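Local coordinates for DUF1881 domain-containing protein (Neurospora crassa, PDB 5Z6D) that is an abundant perithecial protein joining a betagamma-crystallin domain to an Ig-like domain, with a calcium site that the domain interface renders inoperative, at residues A[102-110]-A[120-128]; A[157-165]-A[176-185]. The protein carries 1 engineered substitution. All coordinates share one frame; numbering follows the deposited sequence.

Interaction 1. Residues A[102-110]-A[120-128]; sequences GGADKQYSL and VMLYSNDGD. Engineered in segment 120-128: M121 (natural residue Thr).
Backbone bonding between L110 and L122 pairs strands 108-112 and 120-123 as an antiparallel hairpin at one margin of a sheet in the Ig-like domain. L110 N to L122 O is 2.8 Å, with 170° at the hydrogen, and L122 N returns a bond to L110 O. Beyond Y123 a side chain replaces a backbone acceptor: Y108 N bonds to S124 OG (3.0 Å), though S124 N still bonds to Y108 O. The torsion of S124, chi1 54°, sets OG between its own N and carbonyl carbon, where it also donates to a water bound by A104 O. K106 N, within the type II turn 104-107, meets S124 O at 2.8 Å.

The aromatic contact joins K106 and Y123. CE of K106 rests over one ring face, 4.0 Å from the Y123 centroid, and NZ makes a cation-pi contact from 19° off the normal. D126 flanks the same chain.

A second water joins G103 O and D105 OD1 to N125 ND2, while N125 OD1 takes the backbone N of D99. S124 O thus holds the turn through K106 N, and its N and OG engage both backbone polar atoms of Y108, so polar bonds fix the hairpin's open end.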
loop_
_atom_site.group_PDB
_atom_site.type_symbol
_atom_site.label_atom_id
_atom_site.label_comp_id
_atom_site.label_asym_id
_atom_site.label_seq_id
_atom_site.Cartn_x
_atom_site.Cartn_y
_atom_site.Cartn_z
ATOM N N GLY A 102 17.093 9.772 -16.456
ATOM C CA GLY A 102 17.339 11.200 -16.576
ATOM C C GLY A 102 16.117 12.074 -16.796
ATOM O O GLY A 102 16.245 13.233 -17.170
ATOM N N GLY A 103 14.931 11.528 -16.543
ATOM C CA GLY A 103 13.703 12.268 -16.760
ATOM C C GLY A 103 13.381 13.281 -15.677
ATOM O O GLY A 103 13.975 13.269 -14.592
ATOM N N ALA A 104 12.431 14.163 -15.983
ATOM C CA ALA A 104 11.921 15.130 -15.017
ATOM C C ALA A 104 11.084 14.426 -13.960
ATOM O O ALA A 104 10.624 13.303 -14.167
ATOM C CB ALA A 104 11.092 16.205 -15.723
ATOM N N ASP A 105 10.893 15.083 -12.821
ATOM C CA ASP A 105 9.962 14.577 -11.825
ATOM C C ASP A 105 8.594 14.348 -12.445
ATOM O O ASP A 105 8.078 15.210 -13.160
ATOM C CB ASP A 105 9.843 15.546 -10.656
ATOM C CG ASP A 105 11.024 15.477 -9.738
ATOM O OD1 ASP A 105 12.016 14.802 -10.102
ATOM O OD2 ASP A 105 10.957 16.095 -8.654
ATOM N N LYS A 106 8.038 13.172 -12.172
ATOM C CA LYS A 106 6.715 12.762 -12.635
ATOM C C LYS A 106 6.644 12.622 -14.151
ATOM O O LYS A 106 5.556 12.605 -14.708
ATOM C CB LYS A 106 5.624 13.738 -12.162
ATOM C CG LYS A 106 5.662 14.029 -10.659
ATOM C CD LYS A 106 4.443 14.821 -10.192
ATOM C CE LYS A 106 3.183 13.977 -10.253
ATOM N NZ LYS A 106 2.042 14.640 -9.563
ATOM N N GLN A 107 7.790 12.501 -14.808
ATOM C CA GLN A 107 7.760 12.314 -16.261
ATOM C C GLN A 107 7.153 10.959 -16.621
ATOM O O GLN A 107 6.487 10.819 -17.653
ATOM C CB GLN A 107 9.153 12.432 -16.862
ATOM C CG GLN A 107 9.143 12.224 -18.375
ATOM C CD GLN A 107 10.467 12.546 -19.036
ATOM O OE1 GLN A 107 11.269 13.323 -18.516
ATOM N NE2 GLN A 107 10.702 11.950 -20.200
ATOM N N TYR A 108 7.381 9.959 -15.774
ATOM C CA TYR A 108 6.867 8.614 -16.033
ATOM C C TYR A 108 5.860 8.226 -14.986
ATOM O O TYR A 108 5.958 8.654 -13.835
ATOM C CB TYR A 108 8.009 7.589 -16.068
ATOM C CG TYR A 108 9.013 7.894 -17.156
ATOM C CD1 TYR A 108 8.739 7.577 -18.476
ATOM C CD2 TYR A 108 10.230 8.513 -16.864
ATOM C CE1 TYR A 108 9.648 7.865 -19.485
ATOM C CE2 TYR A 108 11.141 8.801 -17.864
ATOM C CZ TYR A 108 10.841 8.474 -19.175
ATOM O OH TYR A 108 11.742 8.751 -20.179
ATOM N N SER A 109 4.873 7.436 -15.395
ATOM C CA SER A 109 3.918 6.872 -14.446
ATOM C C SER A 109 3.949 5.364 -14.503
ATOM O O SER A 109 4.172 4.765 -15.568
ATOM C CB SER A 109 2.502 7.387 -14.714
ATOM O OG SER A 109 2.035 7.025 -16.011
ATOM N N LEU A 110 3.728 4.774 -13.334
ATOM C CA LEU A 110 3.545 3.355 -13.169
ATOM C C LEU A 110 2.136 3.149 -12.608
ATOM O O LEU A 110 1.853 3.501 -11.462
ATOM C CB LEU A 110 4.606 2.788 -12.241
ATOM C CG LEU A 110 4.438 1.332 -11.837
ATOM C CD1 LEU A 110 4.613 0.430 -13.047
ATOM C CD2 LEU A 110 5.468 1.011 -10.754
ATOM N N VAL A 120 -3.630 2.181 -8.422
ATOM C CA VAL A 120 -2.658 3.157 -7.944
ATOM C C VAL A 120 -1.879 3.709 -9.125
ATOM O O VAL A 120 -1.486 2.960 -10.013
ATOM C CB VAL A 120 -1.694 2.523 -6.931
ATOM C CG1 VAL A 120 -0.608 3.487 -6.519
ATOM C CG2 VAL A 120 -2.473 2.073 -5.692
ATOM N N MET A 121 -1.689 5.019 -9.144
ATOM C CA MET A 121 -0.859 5.695 -10.118
ATOM C C MET A 121 0.349 6.269 -9.415
ATOM O O MET A 121 0.218 7.215 -8.641
ATOM C CB MET A 121 -1.656 6.795 -10.810
ATOM C CG MET A 121 -2.444 6.313 -11.996
ATOM S SD MET A 121 -1.335 6.130 -13.397
ATOM C CE MET A 121 -1.282 7.812 -14.000
ATOM N N LEU A 122 1.516 5.671 -9.643
ATOM C CA LEU A 122 2.761 6.156 -9.059
ATOM C C LEU A 122 3.509 6.996 -10.071
ATOM O O LEU A 122 3.553 6.643 -11.238
ATOM C CB LEU A 122 3.638 4.997 -8.613
ATOM C CG LEU A 122 3.006 4.063 -7.585
ATOM C CD1 LEU A 122 3.965 2.960 -7.225
ATOM C CD2 LEU A 122 2.619 4.865 -6.358
ATOM N N TYR A 123 4.099 8.096 -9.631
ATOM C CA TYR A 123 4.885 8.932 -10.526
ATOM C C TYR A 123 6.357 8.862 -10.178
ATOM O O TYR A 123 6.731 8.696 -9.002
ATOM C CB TYR A 123 4.382 10.381 -10.497
ATOM C CG TYR A 123 2.986 10.480 -11.039
ATOM C CD1 TYR A 123 2.761 10.656 -12.401
ATOM C CD2 TYR A 123 1.888 10.338 -10.204
ATOM C CE1 TYR A 123 1.467 10.713 -12.910
ATOM C CE2 TYR A 123 0.598 10.405 -10.697
ATOM C CZ TYR A 123 0.392 10.592 -12.049
ATOM O OH TYR A 123 -0.895 10.649 -12.529
ATOM N N SER A 124 7.198 8.978 -11.202
ATOM C CA SER A 124 8.624 8.756 -11.018
ATOM C C SER A 124 9.289 9.912 -10.270
ATOM O O SER A 124 9.000 11.089 -10.522
ATOM C CB SER A 124 9.308 8.525 -12.378
ATOM O OG SER A 124 9.049 9.575 -13.297
ATOM N N ASN A 125 10.194 9.553 -9.366
ATOM C CA ASN A 125 11.016 10.538 -8.667
ATOM C C ASN A 125 10.155 11.649 -8.067
ATOM O O ASN A 125 10.463 12.835 -8.209
ATOM C CB ASN A 125 12.055 11.123 -9.620
ATOM C CG ASN A 125 12.987 10.068 -10.197
ATOM O OD1 ASN A 125 13.055 8.943 -9.705
ATOM N ND2 ASN A 125 13.718 10.434 -11.252
ATOM N N ASP A 126 9.067 11.242 -7.420
ATOM C CA ASP A 126 8.010 12.152 -6.982
ATOM C C ASP A 126 8.006 12.285 -5.457
ATOM O O ASP A 126 6.995 12.620 -4.840
ATOM C CB ASP A 126 6.655 11.647 -7.499
ATOM C CG ASP A 126 5.513 12.621 -7.245
ATOM O OD1 ASP A 126 5.773 13.837 -7.102
ATOM O OD2 ASP A 126 4.350 12.158 -7.185
ATOM N N GLY A 127 9.153 12.025 -4.851
ATOM C CA GLY A 127 9.267 12.117 -3.410
ATOM C C GLY A 127 9.474 10.749 -2.804
ATOM O O GLY A 127 9.958 9.834 -3.477
ATOM N N ASP A 128 9.084 10.601 -1.541
ATOM C CA ASP A 128 9.420 9.403 -0.790
ATOM C C ASP A 128 8.221 8.589 -0.327
ATOM O O ASP A 128 8.394 7.581 0.355
ATOM C CB ASP A 128 10.267 9.782 0.429
ATOM C CG ASP A 128 11.494 10.592 0.055
ATOM O OD1 ASP A 128 12.092 10.325 -1.012
ATOM O OD2 ASP A 128 11.858 11.502 0.831
HETATM O O HOH W 1 13.666 13.254 -11.811
HETATM O O HOH W 2 11.489 10.767 -13.781
#

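Interaction 2. Residues A[157-165]-A[176-185]; sequences YIAVGSVYF and VVENEHWPKQ
V163 and V176 interlock where the beta hairpin of strands 157-168 and 173-177 ends and the segment after strand 173-177 leaves the sheet. CG2 of V163, placed opposite the backbone N by chi1 62°, is the central bump: it reaches CG1 of V176 at 3.7 Å and CZ3 of W182 at 3.6 Å, filling the notch between them. The W182 indole receives V163 CB at its edge, in plane, while E178 CG and P183 CD lie against opposite faces; its NE1 bonds to L186 O.

Nearer the hairpin's turn, V176 CG2 meets the edge of the F165 ring, and V177 CB sits in plane at the edge of the Y164 ring, 3.7 Å from CD2. The two rings flank the nearly straight bond from V177 N to Y164 O (2.8 Å, 177° at the hydrogen).

Beyond V177 a type I turn, 179-182, swings outward and then returns, its start braced by an Asx turn from N179 OD1 to H181 N. G161, without a side chain, lets H181 O come within 3.2 Å of G161 CA, a CA-H...O contact. Farther on, A159 CB fits between P183 and Q185, and Q185 CG slides past I158 CG2. S162 N bonds to H181 O at 3.1 Å from above the carbonyl plane, 59° out of it.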
loop_
_atom_site.group_PDB
_atom_site.type_symbol
_atom_site.label_atom_id
_atom_site.label_comp_id
_atom_site.label_asym_id
_atom_site.label_seq_id
_atom_site.Cartn_x
_atom_site.Cartn_y
_atom_site.Cartn_z
ATOM N N TYR A 157 3.322 4.838 -24.231
ATOM C CA TYR A 157 3.556 3.741 -23.302
ATOM C C TYR A 157 4.919 3.103 -23.526
ATOM O O TYR A 157 5.273 2.719 -24.640
ATOM C CB TYR A 157 2.446 2.693 -23.400
ATOM C CG TYR A 157 1.226 3.117 -22.632
ATOM C CD1 TYR A 157 1.163 2.933 -21.258
ATOM C CD2 TYR A 157 0.160 3.755 -23.266
ATOM C CE1 TYR A 157 0.068 3.340 -20.535
ATOM C CE2 TYR A 157 -0.946 4.163 -22.551
ATOM C CZ TYR A 157 -0.983 3.961 -21.181
ATOM O OH TYR A 157 -2.072 4.363 -20.445
ATOM N N ILE A 158 5.684 3.011 -22.447
ATOM C CA ILE A 158 6.987 2.385 -22.498
ATOM C C ILE A 158 6.783 0.896 -22.439
ATOM O O ILE A 158 7.399 0.136 -23.191
ATOM C CB ILE A 158 7.880 2.799 -21.330
ATOM C CG1 ILE A 158 8.186 4.289 -21.371
ATOM C CG2 ILE A 158 9.178 1.982 -21.319
ATOM C CD1 ILE A 158 9.190 4.686 -20.328
ATOM N N ALA A 159 5.911 0.474 -21.534
ATOM C CA ALA A 159 5.721 -0.967 -21.385
ATOM C C ALA A 159 4.405 -1.295 -20.741
ATOM O O ALA A 159 3.885 -0.525 -19.957
ATOM C CB ALA A 159 6.849 -1.568 -20.571
ATOM N N VAL A 160 3.876 -2.459 -21.067
ATOM C CA VAL A 160 2.651 -2.936 -20.469
ATOM C C VAL A 160 2.908 -4.373 -20.073
ATOM O O VAL A 160 3.551 -5.109 -20.808
ATOM C CB VAL A 160 1.468 -2.814 -21.439
ATOM C CG1 VAL A 160 0.259 -3.559 -20.920
ATOM C CG2 VAL A 160 1.148 -1.344 -21.671
ATOM N N GLY A 161 2.482 -4.765 -18.880
ATOM C CA GLY A 161 2.680 -6.139 -18.470
ATOM C C GLY A 161 2.018 -6.404 -17.143
ATOM O O GLY A 161 0.903 -5.953 -16.895
ATOM N N SER A 162 2.692 -7.168 -16.298
ATOM C CA SER A 162 2.143 -7.464 -14.988
ATOM C C SER A 162 3.238 -7.811 -14.002
ATOM O O SER A 162 4.384 -8.053 -14.380
ATOM C CB SER A 162 1.130 -8.606 -15.070
ATOM O OG SER A 162 1.741 -9.778 -15.572
ATOM N N VAL A 163 2.869 -7.788 -12.724
ATOM C CA VAL A 163 3.760 -8.187 -11.648
ATOM C C VAL A 163 3.105 -9.364 -10.936
ATOM O O VAL A 163 1.878 -9.427 -10.823
ATOM C CB VAL A 163 4.035 -7.019 -10.659
ATOM C CG1 VAL A 163 2.740 -6.549 -9.972
ATOM C CG2 VAL A 163 5.093 -7.419 -9.631
ATOM N N TYR A 164 3.930 -10.302 -10.481
ATOM C CA TYR A 164 3.466 -11.489 -9.794
ATOM C C TYR A 164 4.029 -11.458 -8.378
ATOM O O TYR A 164 5.238 -11.410 -8.190
ATOM C CB TYR A 164 3.913 -12.743 -10.560
ATOM C CG TYR A 164 3.451 -14.077 -10.003
ATOM C CD1 TYR A 164 2.134 -14.501 -10.146
ATOM C CD2 TYR A 164 4.340 -14.922 -9.357
ATOM C CE1 TYR A 164 1.716 -15.727 -9.652
ATOM C CE2 TYR A 164 3.932 -16.147 -8.860
ATOM C CZ TYR A 164 2.622 -16.545 -9.006
ATOM O OH TYR A 164 2.216 -17.767 -8.509
ATOM N N PHE A 165 3.142 -11.422 -7.395
ATOM C CA PHE A 165 3.516 -11.485 -5.981
ATOM C C PHE A 165 3.304 -12.878 -5.430
ATOM O O PHE A 165 2.278 -13.509 -5.685
ATOM C CB PHE A 165 2.691 -10.517 -5.141
ATOM C CG PHE A 165 2.822 -9.078 -5.548
ATOM C CD1 PHE A 165 4.024 -8.409 -5.414
ATOM C CD2 PHE A 165 1.724 -8.392 -6.036
ATOM C CE1 PHE A 165 4.134 -7.071 -5.775
ATOM C CE2 PHE A 165 1.824 -7.054 -6.394
ATOM C CZ PHE A 165 3.026 -6.396 -6.255
ATOM N N VAL A 176 8.442 -10.257 -5.186
ATOM C CA VAL A 176 8.119 -9.921 -6.560
ATOM C C VAL A 176 8.836 -10.914 -7.457
ATOM O O VAL A 176 10.056 -11.048 -7.385
ATOM C CB VAL A 176 8.543 -8.485 -6.912
ATOM C CG1 VAL A 176 8.495 -8.269 -8.412
ATOM C CG2 VAL A 176 7.654 -7.473 -6.190
ATOM N N VAL A 177 8.074 -11.632 -8.276
ATOM C CA VAL A 177 8.651 -12.534 -9.254
ATOM C C VAL A 177 8.658 -11.859 -10.619
ATOM O O VAL A 177 7.602 -11.560 -11.179
ATOM C CB VAL A 177 7.878 -13.849 -9.333
ATOM C CG1 VAL A 177 8.573 -14.805 -10.294
ATOM C CG2 VAL A 177 7.762 -14.463 -7.949
ATOM N N GLU A 178 9.851 -11.599 -11.138
ATOM C CA GLU A 178 9.986 -10.977 -12.447
ATOM C C GLU A 178 9.943 -12.037 -13.545
ATOM O O GLU A 178 10.978 -12.566 -13.939
ATOM C CB GLU A 178 11.288 -10.176 -12.530
ATOM C CG GLU A 178 11.463 -9.134 -11.422
ATOM C CD GLU A 178 12.545 -8.114 -11.745
ATOM O OE1 GLU A 178 13.249 -8.291 -12.765
ATOM O OE2 GLU A 178 12.685 -7.129 -10.988
ATOM N N ASN A 179 8.746 -12.352 -14.032
ATOM C CA ASN A 179 8.605 -13.356 -15.082
ATOM C C ASN A 179 8.502 -12.713 -16.464
ATOM O O ASN A 179 8.878 -11.555 -16.635
ATOM C CB ASN A 179 7.400 -14.265 -14.805
ATOM C CG ASN A 179 6.092 -13.506 -14.679
ATOM O OD1 ASN A 179 5.856 -12.512 -15.366
ATOM N ND2 ASN A 179 5.220 -13.993 -13.805
ATOM N N GLU A 180 7.996 -13.453 -17.450
ATOM C CA GLU A 180 8.045 -12.974 -18.826
ATOM C C GLU A 180 7.088 -11.810 -19.092
ATOM O O GLU A 180 7.176 -11.168 -20.138
ATOM C CB GLU A 180 7.763 -14.125 -19.808
ATOM C CG GLU A 180 6.298 -14.334 -20.162
ATOM C CD GLU A 180 5.516 -15.064 -19.085
ATOM O OE1 GLU A 180 6.093 -15.377 -18.018
ATOM O OE2 GLU A 180 4.317 -15.332 -19.314
ATOM N N HIS A 181 6.190 -11.517 -18.154
ATOM C CA HIS A 181 5.277 -10.392 -18.335
ATOM C C HIS A 181 5.741 -9.136 -17.588
ATOM O O HIS A 181 5.220 -8.038 -17.811
ATOM C CB HIS A 181 3.864 -10.781 -17.905
ATOM C CG HIS A 181 3.181 -11.696 -18.873
ATOM N ND1 HIS A 181 3.027 -11.382 -20.207
ATOM C CD2 HIS A 181 2.622 -12.917 -18.704
ATOM C CE1 HIS A 181 2.399 -12.371 -20.818
ATOM N NE2 HIS A 181 2.142 -13.315 -19.930
ATOM N N TRP A 182 6.744 -9.294 -16.735
ATOM C CA TRP A 182 7.355 -8.141 -16.077
ATOM C C TRP A 182 8.167 -7.354 -17.100
ATOM O O TRP A 182 9.028 -7.924 -17.776
ATOM C CB TRP A 182 8.240 -8.587 -14.917
ATOM C CG TRP A 182 9.056 -7.484 -14.296
ATOM C CD1 TRP A 182 10.353 -7.153 -14.588
ATOM C CD2 TRP A 182 8.635 -6.584 -13.265
ATOM N NE1 TRP A 182 10.761 -6.095 -13.801
ATOM C CE2 TRP A 182 9.724 -5.732 -12.973
ATOM C CE3 TRP A 182 7.444 -6.414 -12.552
ATOM C CZ2 TRP A 182 9.656 -4.731 -12.009
ATOM C CZ3 TRP A 182 7.377 -5.417 -11.593
ATOM C CH2 TRP A 182 8.476 -4.587 -11.335
ATOM N N PRO A 183 7.887 -6.044 -17.224
ATOM C CA PRO A 183 8.573 -5.200 -18.210
ATOM C C PRO A 183 10.086 -5.200 -18.008
ATOM O O PRO A 183 10.555 -4.902 -16.907
ATOM C CB PRO A 183 7.981 -3.810 -17.953
ATOM C CG PRO A 183 6.647 -4.076 -17.346
ATOM C CD PRO A 183 6.843 -5.305 -16.495
ATOM N N LYS A 184 10.840 -5.538 -19.051
ATOM C CA LYS A 184 12.291 -5.596 -18.926
ATOM C C LYS A 184 12.871 -4.214 -18.634
ATOM O O LYS A 184 13.994 -4.091 -18.149
ATOM C CB LYS A 184 12.921 -6.179 -20.189
ATOM C CG LYS A 184 12.437 -7.583 -20.522
ATOM C CD LYS A 184 13.188 -8.163 -21.707
ATOM C CE LYS A 184 12.720 -9.573 -22.029
ATOM N NZ LYS A 184 11.369 -9.602 -22.658
ATOM N N GLN A 185 12.093 -3.178 -18.932
ATOM C CA GLN A 185 12.492 -1.806 -18.635
ATOM C C GLN A 185 12.514 -1.465 -17.152
ATOM O O GLN A 185 13.032 -0.422 -16.781
ATOM C CB GLN A 185 11.560 -0.818 -19.335
ATOM C CG GLN A 185 11.641 -0.846 -20.853
ATOM C CD GLN A 185 10.625 -1.788 -21.467
ATOM O OE1 GLN A 185 10.128 -2.701 -20.811
ATOM N NE2 GLN A 185 10.305 -1.564 -22.733
HETATM O O HOH W 3 5.929 -6.137 -20.491
HETATM O O HOH W 4 3.077 -11.453 -13.909
HETATM O O HOH W 5 5.887 -10.611 -13.474
#

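From the N terminus, the chain first completes the betagamma-crystallin region and then enters the Ig-like domain. Interaction 1 closes the loop between residues 110 and 120; interaction 2 opens only later, closing the loop between 165 and 176. The two are therefore in series, neither nested nor crossed. Both involve strands of one antiparallel five-stranded sheet: strands 108-112 and 120-123 form one side and strands 157-168 and 173-177 the other, with strand 143-151 between them. Their centres lie about 17 Å apart, yet they meet directly, Y108 CE1 packing 3.3 Å from I158 CD1. Both also pack against strand 195-200, which joins them to the facing sheet.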